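Crustacyanin-C1 subunit (PDB 1I4U) binds the carotenoid astaxanthin as a lipocalin subunit of crustacyanin, the pigment complex that gives the lobster carapace its blue colour. Local coordinates at residues A[93-98]-A[103-108]; A[29-34]-A[116-121]. All blocks are in the same frame, centred on the assembly; numbering follows the deposited sequence.

Interaction 1 (A[93-98]-A[103-108])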
ATOM      1  N   LEU A  93      -9.493  -0.601  -9.216  1.00 19.60           N
ATOM      2  CA  LEU A  93      -8.913  -1.856  -8.786  1.00 16.78           C
ATOM      3  C   LEU A  93      -7.842  -1.582  -7.731  1.00 14.62           C
ATOM      4  O   LEU A  93      -7.217  -0.524  -7.671  1.00 17.04           O
ATOM      5  CB  LEU A  93      -8.242  -2.563  -9.979  1.00 16.29           C
ATOM      6  CG  LEU A  93      -9.211  -2.908 -11.111  1.00 18.30           C
ATOM      7  CD1 LEU A  93      -8.445  -3.136 -12.396  1.00 26.56           C
ATOM      8  CD2 LEU A  93     -10.076  -4.086 -10.672  1.00 19.36           C
ATOM      9  N   SER A  94      -7.593  -2.582  -6.884  1.00 13.60           N
ATOM     10  CA  SER A  94      -6.389  -2.690  -6.083  1.00 11.53           C
ATOM     11  C   SER A  94      -5.407  -3.655  -6.739  1.00 11.28           C
ATOM     12  O   SER A  94      -5.800  -4.729  -7.136  1.00 13.79           O
ATOM     13  CB  SER A  94      -6.688  -3.260  -4.717  1.00 12.37           C
ATOM     14  OG  SER A  94      -7.571  -2.426  -3.988  1.00 13.23           O
ATOM     15  N   ILE A  95      -4.164  -3.217  -6.862  1.00 10.86           N
ATOM     16  CA  ILE A  95      -3.111  -4.105  -7.333  1.00 11.10           C
ATOM     17  C   ILE A  95      -2.339  -4.518  -6.087  1.00 10.37           C
ATOM     18  O   ILE A  95      -1.926  -3.675  -5.263  1.00 11.97           O
ATOM     19  CB  ILE A  95      -2.201  -3.433  -8.365  1.00 12.74           C
ATOM     20  CG1 ILE A  95      -1.149  -4.423  -8.865  1.00 16.63           C
ATOM     21  CG2 ILE A  95      -1.504  -2.179  -7.858  1.00 12.69           C
ATOM     22  CD1 ILE A  95      -1.542  -5.374  -9.896  1.00 29.45           C
ATOM     23  N   ASP A  96      -2.175  -5.814  -5.904  1.00 10.95           N
ATOM     24  CA  ASP A  96      -1.597  -6.417  -4.702  1.00 10.46           C
ATOM     25  C   ASP A  96      -0.543  -7.432  -5.113  1.00 10.65           C
ATOM     26  O   ASP A  96      -0.743  -8.126  -6.100  1.00 11.62           O
ATOM     27  CB  ASP A  96      -2.722  -7.058  -3.884  1.00 10.97           C
ATOM     28  CG  ASP A  96      -2.448  -7.275  -2.414  1.00 11.61           C
ATOM     29  OD1 ASP A  96      -1.286  -7.140  -1.977  1.00 10.93           O
ATOM     30  OD2 ASP A  96      -3.451  -7.625  -1.715  1.00 12.05           O
ATOM     31  N   TYR A  97       0.564  -7.528  -4.393  1.00 11.51           N
ATOM     32  CA  TYR A  97       1.603  -8.478  -4.665  1.00 12.40           C
ATOM     33  C   TYR A  97       2.014  -9.177  -3.397  1.00 11.49           C
ATOM     34  O   TYR A  97       1.987  -8.613  -2.290  1.00 12.55           O
ATOM     35  CB  TYR A  97       2.862  -7.826  -5.299  1.00 13.94           C
ATOM     36  CG  TYR A  97       2.662  -7.683  -6.800  1.00 12.36           C
ATOM     37  CD1 TYR A  97       1.966  -6.645  -7.379  1.00 13.49           C
ATOM     38  CD2 TYR A  97       3.175  -8.622  -7.673  1.00 12.07           C
ATOM     39  CE1 TYR A  97       1.795  -6.542  -8.771  1.00 14.11           C
ATOM     40  CE2 TYR A  97       3.024  -8.533  -9.039  1.00 11.38           C
ATOM     41  CZ  TYR A  97       2.350  -7.498  -9.595  1.00 11.09           C
ATOM     42  OH  TYR A  97       2.167  -7.407 -10.956  1.00 13.50           O
ATOM     43  N   GLU A  98       2.439 -10.434  -3.495  1.00 14.02           N
ATOM     44  CA  GLU A  98       2.983 -11.109  -2.332  1.00 14.42           C
ATOM     45  C   GLU A  98       4.125 -10.313  -1.695  1.00 12.47           C
ATOM     46  O   GLU A  98       4.940  -9.747  -2.380  1.00 16.73           O
ATOM     47  CB  GLU A  98       3.566 -12.467  -2.661  1.00 17.69           C
ATOM     48  CG  GLU A  98       2.651 -13.651  -2.645  1.00 26.94           C
ATOM     49  CD  GLU A  98       3.239 -14.949  -3.162  1.00 22.95           C
ATOM     50  OE1 GLU A  98       4.278 -14.954  -3.859  1.00 22.26           O
ATOM     51  OE2 GLU A  98       2.617 -15.970  -2.834  1.00 40.81           O
ATOM     52  N   ALA A 103      -2.187  -1.202  -3.741  1.00 12.10           N
ATOM     53  CA  ALA A 103      -2.405   0.192  -4.103  1.00 12.19           C
ATOM     54  C   ALA A 103      -3.521   0.350  -5.098  1.00 11.73           C
ATOM     55  O   ALA A 103      -3.804  -0.615  -5.832  1.00 11.82           O
ATOM     56  CB  ALA A 103      -1.157   0.754  -4.766  1.00 15.16           C
ATOM     57  N   PRO A 104      -4.113   1.526  -5.167  1.00 12.81           N
ATOM     58  CA  PRO A 104      -5.087   1.706  -6.250  1.00 13.87           C
ATOM     59  C   PRO A 104      -4.379   1.665  -7.601  1.00 13.17           C
ATOM     60  O   PRO A 104      -3.237   2.096  -7.734  1.00 13.80           O
ATOM     61  CB  PRO A 104      -5.570   3.126  -6.052  1.00 17.03           C
ATOM     62  CG  PRO A 104      -4.524   3.794  -5.242  1.00 18.01           C
ATOM     63  CD  PRO A 104      -3.936   2.713  -4.349  1.00 14.24           C
ATOM     64  N   LEU A 105      -5.125   1.198  -8.606  1.00 14.82           N
ATOM     65  CA  LEU A 105      -4.583   1.147  -9.948  1.00 14.04           C
ATOM     66  C   LEU A 105      -5.721   1.499 -10.893  1.00 15.29           C
ATOM     67  O   LEU A 105      -6.667   0.731 -11.044  1.00 20.14           O
ATOM     68  CB  LEU A 105      -3.948  -0.216 -10.231  1.00 16.85           C
ATOM     69  CG  LEU A 105      -3.101  -0.402 -11.512  1.00 19.46           C
ATOM     70  CD1 LEU A 105      -3.911  -0.483 -12.769  1.00 36.88           C
ATOM     71  CD2 LEU A 105      -2.056   0.711 -11.557  1.00 20.09           C
ATOM     72  N   VAL A 106      -5.570   2.646 -11.518  1.00 12.57           N
ATOM     73  CA  VAL A 106      -6.544   3.131 -12.473  1.00 13.78           C
ATOM     74  C   VAL A 106      -6.011   2.867 -13.880  1.00 13.45           C
ATOM     75  O   VAL A 106      -4.818   3.098 -14.168  1.00 14.20           O
ATOM     76  CB  VAL A 106      -6.778   4.620 -12.292  1.00 12.87           C
ATOM     77  CG1 VAL A 106      -7.696   5.125 -13.370  1.00 17.78           C
ATOM     78  CG2 VAL A 106      -7.367   4.892 -10.909  1.00 19.17           C
ATOM     79  N   ILE A 107      -6.894   2.407 -14.746  1.00 14.03           N
ATOM     80  CA  ILE A 107      -6.597   2.264 -16.157  1.00 14.10           C
ATOM     81  C   ILE A 107      -7.113   3.542 -16.794  1.00 14.01           C
ATOM     82  O   ILE A 107      -8.290   3.750 -17.049  1.00 16.20           O
ATOM     83  CB  ILE A 107      -7.209   0.988 -16.752  1.00 14.16           C
ATOM     84  CG1 ILE A 107      -6.836  -0.285 -15.991  1.00 17.01           C
ATOM     85  CG2 ILE A 107      -6.911   0.899 -18.255  1.00 16.37           C
ATOM     86  CD1 ILE A 107      -7.681  -1.509 -16.358  1.00 16.98           C
ATOM     87  N   LEU A 108      -6.170   4.475 -16.987  1.00 14.75           N
ATOM     88  CA  LEU A 108      -6.567   5.791 -17.510  1.00 16.20           C
ATOM     89  C   LEU A 108      -7.088   5.693 -18.937  1.00 15.97           C
ATOM     90  O   LEU A 108      -7.955   6.465 -19.363  1.00 19.04           O
ATOM     91  CB  LEU A 108      -5.345   6.691 -17.532  1.00 19.91           C
ATOM     92  CG  LEU A 108      -4.924   7.458 -16.330  1.00 23.84           C
ATOM     93  CD1 LEU A 108      -3.841   8.458 -16.727  1.00 22.11           C
ATOM     94  CD2 LEU A 108      -6.081   8.205 -15.669  1.00 26.33           C
TER
HETATM   95  O   HOH W   1      -9.136   0.319 -12.126  1.00 17.24           O
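Leu93 and Ile95 pair with Leu105 and Ala103 across an antiparallel beta hairpin, strand 93-97 followed by strand 102-110, in the wall of the lipocalin barrel. Ile95 and Ala103 form a hydrogen-bonded pair with both links made: Ile95 N gives a nearly straight bond to Ala103 O (2.8 Å, 166° at the hydrogen), and Ala103 N returns one to Ile95 O at 2.9 Å. Ser94 and Pro104 are the non-hydrogen-bonded pair between, where Ser94 CA makes a CA-H...O contact to Ala103 O. Leu93, Ile95, Ala103 and Leu105 share one face of the sheet. With CG1 of Ile95 anti to its backbone N (chi1 -178°), CG2 sits between N and the carbonyl carbon, 3.4 Å from Ala103 O, the side chain's closest approach to the other strand. Ile95 and Leu105 leave the shared face side by side, Ile95 CG2 3.9 Å from Leu105 CB. 2-Methyl-2,4-pentanediol, probably from the crystallisation liquor, lies beside Ile95 and may mark a pocket. Leu93 CB lies 3.8 Å from Leu105 O, while Leu93 CD1 meets Ile107 CD1 more loosely; Leu83 of strand 76-85 and Trp21 of helix 17-24 also pack on Leu93. The strands diverge at the Leu93 end. Leu105 N still bonds directly to Leu93 O (2.9 Å), but a water replaces the return link, accepting from Leu93 N at 3.1 Å and donating to Leu105 O at 2.7 Å.

Interaction 2 (A[29-34]-A[116-121])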
ATOM      1  N   ASN A  29     -12.084  -9.643 -19.649  1.00 20.69           N
ATOM      2  CA  ASN A  29     -11.426 -10.753 -20.343  1.00 21.43           C
ATOM      3  C   ASN A  29     -10.518 -10.200 -21.402  1.00 21.99           C
ATOM      4  O   ASN A  29      -9.466 -10.748 -21.724  1.00 23.65           O
ATOM      5  CB  ASN A  29     -12.521 -11.632 -20.911  1.00 24.25           C
ATOM      6  CG  ASN A  29     -13.023 -12.684 -19.932  1.00 31.22           C
ATOM      7  OD1 ASN A  29     -12.285 -13.613 -19.592  1.00 41.43           O
ATOM      8  ND2 ASN A  29     -14.279 -12.573 -19.480  1.00 46.72           N
ATOM      9  N   SER A  30     -10.907  -9.072 -22.008  1.00 20.42           N
ATOM     10  CA  SER A  30     -10.045  -8.494 -23.032  1.00 18.51           C
ATOM     11  C   SER A  30      -8.784  -7.859 -22.460  1.00 16.56           C
ATOM     12  O   SER A  30      -7.866  -7.582 -23.240  1.00 17.57           O
ATOM     13  CB  SER A  30     -10.831  -7.470 -23.855  1.00 21.51           C
ATOM     14  OG  SER A  30     -11.845  -8.108 -24.638  1.00 28.20           O
ATOM     15  N   TYR A  31      -8.760  -7.583 -21.180  1.00 16.53           N
ATOM     16  CA  TYR A  31      -7.582  -7.040 -20.511  1.00 15.91           C
ATOM     17  C   TYR A  31      -6.607  -8.117 -20.047  1.00 13.96           C
ATOM     18  O   TYR A  31      -5.466  -7.843 -19.689  1.00 14.85           O
ATOM     19  CB  TYR A  31      -8.016  -6.157 -19.321  1.00 16.33           C
ATOM     20  CG  TYR A  31      -6.910  -5.278 -18.794  1.00 14.88           C
ATOM     21  CD1 TYR A  31      -6.429  -4.153 -19.456  1.00 15.89           C
ATOM     22  CD2 TYR A  31      -6.337  -5.607 -17.560  1.00 16.09           C
ATOM     23  CE1 TYR A  31      -5.424  -3.378 -18.941  1.00 16.78           C
ATOM     24  CE2 TYR A  31      -5.322  -4.799 -17.061  1.00 17.37           C
ATOM     25  CZ  TYR A  31      -4.863  -3.697 -17.736  1.00 16.88           C
ATOM     26  OH  TYR A  31      -3.839  -2.943 -17.200  1.00 18.53           O
ATOM     27  N   ALA A  32      -7.088  -9.353 -20.067  1.00 15.72           N
ATOM     28  CA  ALA A  32      -6.238 -10.484 -19.633  1.00 15.27           C
ATOM     29  C   ALA A  32      -5.167 -10.766 -20.697  1.00 12.97           C
ATOM     30  O   ALA A  32      -5.108 -10.148 -21.745  1.00 14.76           O
ATOM     31  CB  ALA A  32      -7.065 -11.683 -19.321  1.00 18.63           C
ATOM     32  N   GLY A  33      -4.287 -11.696 -20.374  1.00 13.92           N
ATOM     33  CA  GLY A  33      -3.202 -12.072 -21.249  1.00 12.92           C
ATOM     34  C   GLY A  33      -1.920 -11.351 -20.810  1.00 12.06           C
ATOM     35  O   GLY A  33      -1.739 -10.926 -19.649  1.00 12.85           O
ATOM     36  N   VAL A  34      -1.022 -11.217 -21.776  1.00 12.27           N
ATOM     37  CA  VAL A  34       0.339 -10.742 -21.501  1.00 11.41           C
ATOM     38  C   VAL A  34       0.478  -9.285 -21.861  1.00 10.52           C
ATOM     39  O   VAL A  34       0.131  -8.875 -22.972  1.00 12.15           O
ATOM     40  CB  VAL A  34       1.353 -11.618 -22.262  1.00 12.60           C
ATOM     41  CG1 VAL A  34       2.775 -11.089 -22.046  1.00 13.29           C
ATOM     42  CG2 VAL A  34       1.231 -13.060 -21.801  1.00 15.39           C
ATOM     43  N   ALA A 116      -1.931   0.147 -22.802  1.00 12.19           N
ATOM     44  CA  ALA A 116      -2.645   0.581 -21.628  1.00 12.09           C
ATOM     45  C   ALA A 116      -1.809   1.630 -20.886  1.00 12.19           C
ATOM     46  O   ALA A 116      -0.569   1.558 -20.845  1.00 13.63           O
ATOM     47  CB  ALA A 116      -3.002  -0.553 -20.692  1.00 13.89           C
ATOM     48  N   CYS A 117      -2.503   2.637 -20.348  1.00 13.22           N
ATOM     49  CA  CYS A 117      -1.902   3.718 -19.601  1.00 12.64           C
ATOM     50  C   CYS A 117      -2.432   3.588 -18.160  1.00 11.96           C
ATOM     51  O   CYS A 117      -3.634   3.739 -17.954  1.00 13.19           O
ATOM     52  CB  CYS A 117      -2.275   5.070 -20.190  1.00 13.32           C
ATOM     53  SG  CYS A 117      -2.334   5.176 -22.012  1.00 14.84           S
ATOM     54  N   LEU A 118      -1.526   3.297 -17.227  1.00 11.26           N
ATOM     55  CA  LEU A 118      -1.921   2.978 -15.841  1.00 11.89           C
ATOM     56  C   LEU A 118      -1.427   4.013 -14.865  1.00 11.66           C
ATOM     57  O   LEU A 118      -0.341   4.595 -15.049  1.00 12.08           O
ATOM     58  CB  LEU A 118      -1.346   1.627 -15.453  1.00 12.78           C
ATOM     59  CG  LEU A 118      -1.591   0.484 -16.463  1.00 13.58           C
ATOM     60  CD1 LEU A 118      -0.931  -0.793 -15.908  1.00 16.28           C
ATOM     61  CD2 LEU A 118      -3.047   0.360 -16.794  1.00 15.52           C
ATOM     62  N   TYR A 119      -2.199   4.228 -13.807  1.00 11.53           N
ATOM     63  CA  TYR A 119      -1.904   5.287 -12.856  1.00 11.88           C
ATOM     64  C   TYR A 119      -2.260   4.888 -11.429  1.00 11.78           C
ATOM     65  O   TYR A 119      -3.340   4.330 -11.192  1.00 13.34           O
ATOM     66  CB  TYR A 119      -2.714   6.524 -13.254  1.00 12.80           C
ATOM     67  CG  TYR A 119      -2.453   7.758 -12.408  1.00 14.68           C
ATOM     68  CD1 TYR A 119      -1.213   8.360 -12.434  1.00 17.18           C
ATOM     69  CD2 TYR A 119      -3.415   8.310 -11.577  1.00 19.72           C
ATOM     70  CE1 TYR A 119      -0.888   9.480 -11.684  1.00 21.00           C
ATOM     71  CE2 TYR A 119      -3.120   9.440 -10.830  1.00 21.62           C
ATOM     72  CZ  TYR A 119      -1.864  10.018 -10.884  1.00 22.20           C
ATOM     73  OH  TYR A 119      -1.611  11.142 -10.125  1.00 26.95           O
ATOM     74  N   SER A 120      -1.400   5.204 -10.476  1.00 11.20           N
ATOM     75  CA  SER A 120      -1.632   5.021  -9.062  1.00 11.83           C
ATOM     76  C   SER A 120      -1.213   6.298  -8.328  1.00 12.24           C
ATOM     77  O   SER A 120      -0.200   6.889  -8.705  1.00 14.92           O
ATOM     78  CB  SER A 120      -0.794   3.868  -8.529  1.00 13.01           C
ATOM     79  OG  SER A 120      -1.100   3.569  -7.197  1.00 13.66           O
ATOM     80  N   CYS A 121      -1.956   6.698  -7.318  1.00 11.33           N
ATOM     81  CA  CYS A 121      -1.584   7.911  -6.566  1.00 11.56           C
ATOM     82  C   CYS A 121      -1.930   7.712  -5.099  1.00 11.26           C
ATOM     83  O   CYS A 121      -2.915   7.040  -4.780  1.00 14.72           O
ATOM     84  CB  CYS A 121      -2.312   9.134  -7.135  1.00 13.31           C
ATOM     85  SG  CYS A 121      -1.723  10.724  -6.547  1.00 14.19           S
TER
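Tyr31 carries the whole contact of residues 29-34 with strand 116-121, meeting Ala116 and Leu118. It is approached through a short, weakly bonded helical turn, in which Asn29 O accepts from Ala32 N at 3.2 Å. The CG of Tyr31 is anti to the backbone N (chi1 -165°), which carries the ring away from the turn to the strand. Ala116 CB sits at the ring edge, near the ring plane, 4.1 Å from Tyr31 CE1. Leu118 points back toward Tyr31, both its methyls facing the phenol oxygen: Tyr31 OH is 3.4 Å from Leu118 CD2 and 3.8 Å from Leu118 CD1, a van der Waals contact. Ile107 and Tyr112 add to the packing around Tyr31. The turn leads into the Gly-X-Trp signature of the lipocalin fold, Gly33-Val34-Trp35, which opens the first long barrel strand. Tyr31 O accepts from Trp35 NE1, and the two rings meet at about 40°. Gly33 has a positive phi (98°), a conformation in which a beta carbon would press against Ala32 O. The carbonyl oxygens of Ala32 and Val34 take hydrogen bonds from Arg138 NH2 and NH1, respectively.

The centres of interactions 1 and 2 are 9 Å apart. Interaction 1 lies within the antiparallel sheet of the lipocalin barrel, while interaction 2 sets the turn before strand 33-41 against strand 115-123 of that sheet. Along the chain, the hairpin of interaction 1 falls within the long loop closed by interaction 2, which brings 116-121 back to 29-34. The two meet where strand 102-110 adjoins strand 115-123: Ser120 OG bonds to Pro104 O (2.7 Å), and Leu108 N to Cys117 O (2.8 Å). Strand 115-123 is further tied by the Cys117-Cys150 and Cys121-Cys12 disulfides. Phe101 of the second subunit packs on Ala103, Pro104 and Ser120, so this pair of strands also contributes to the dimer interface.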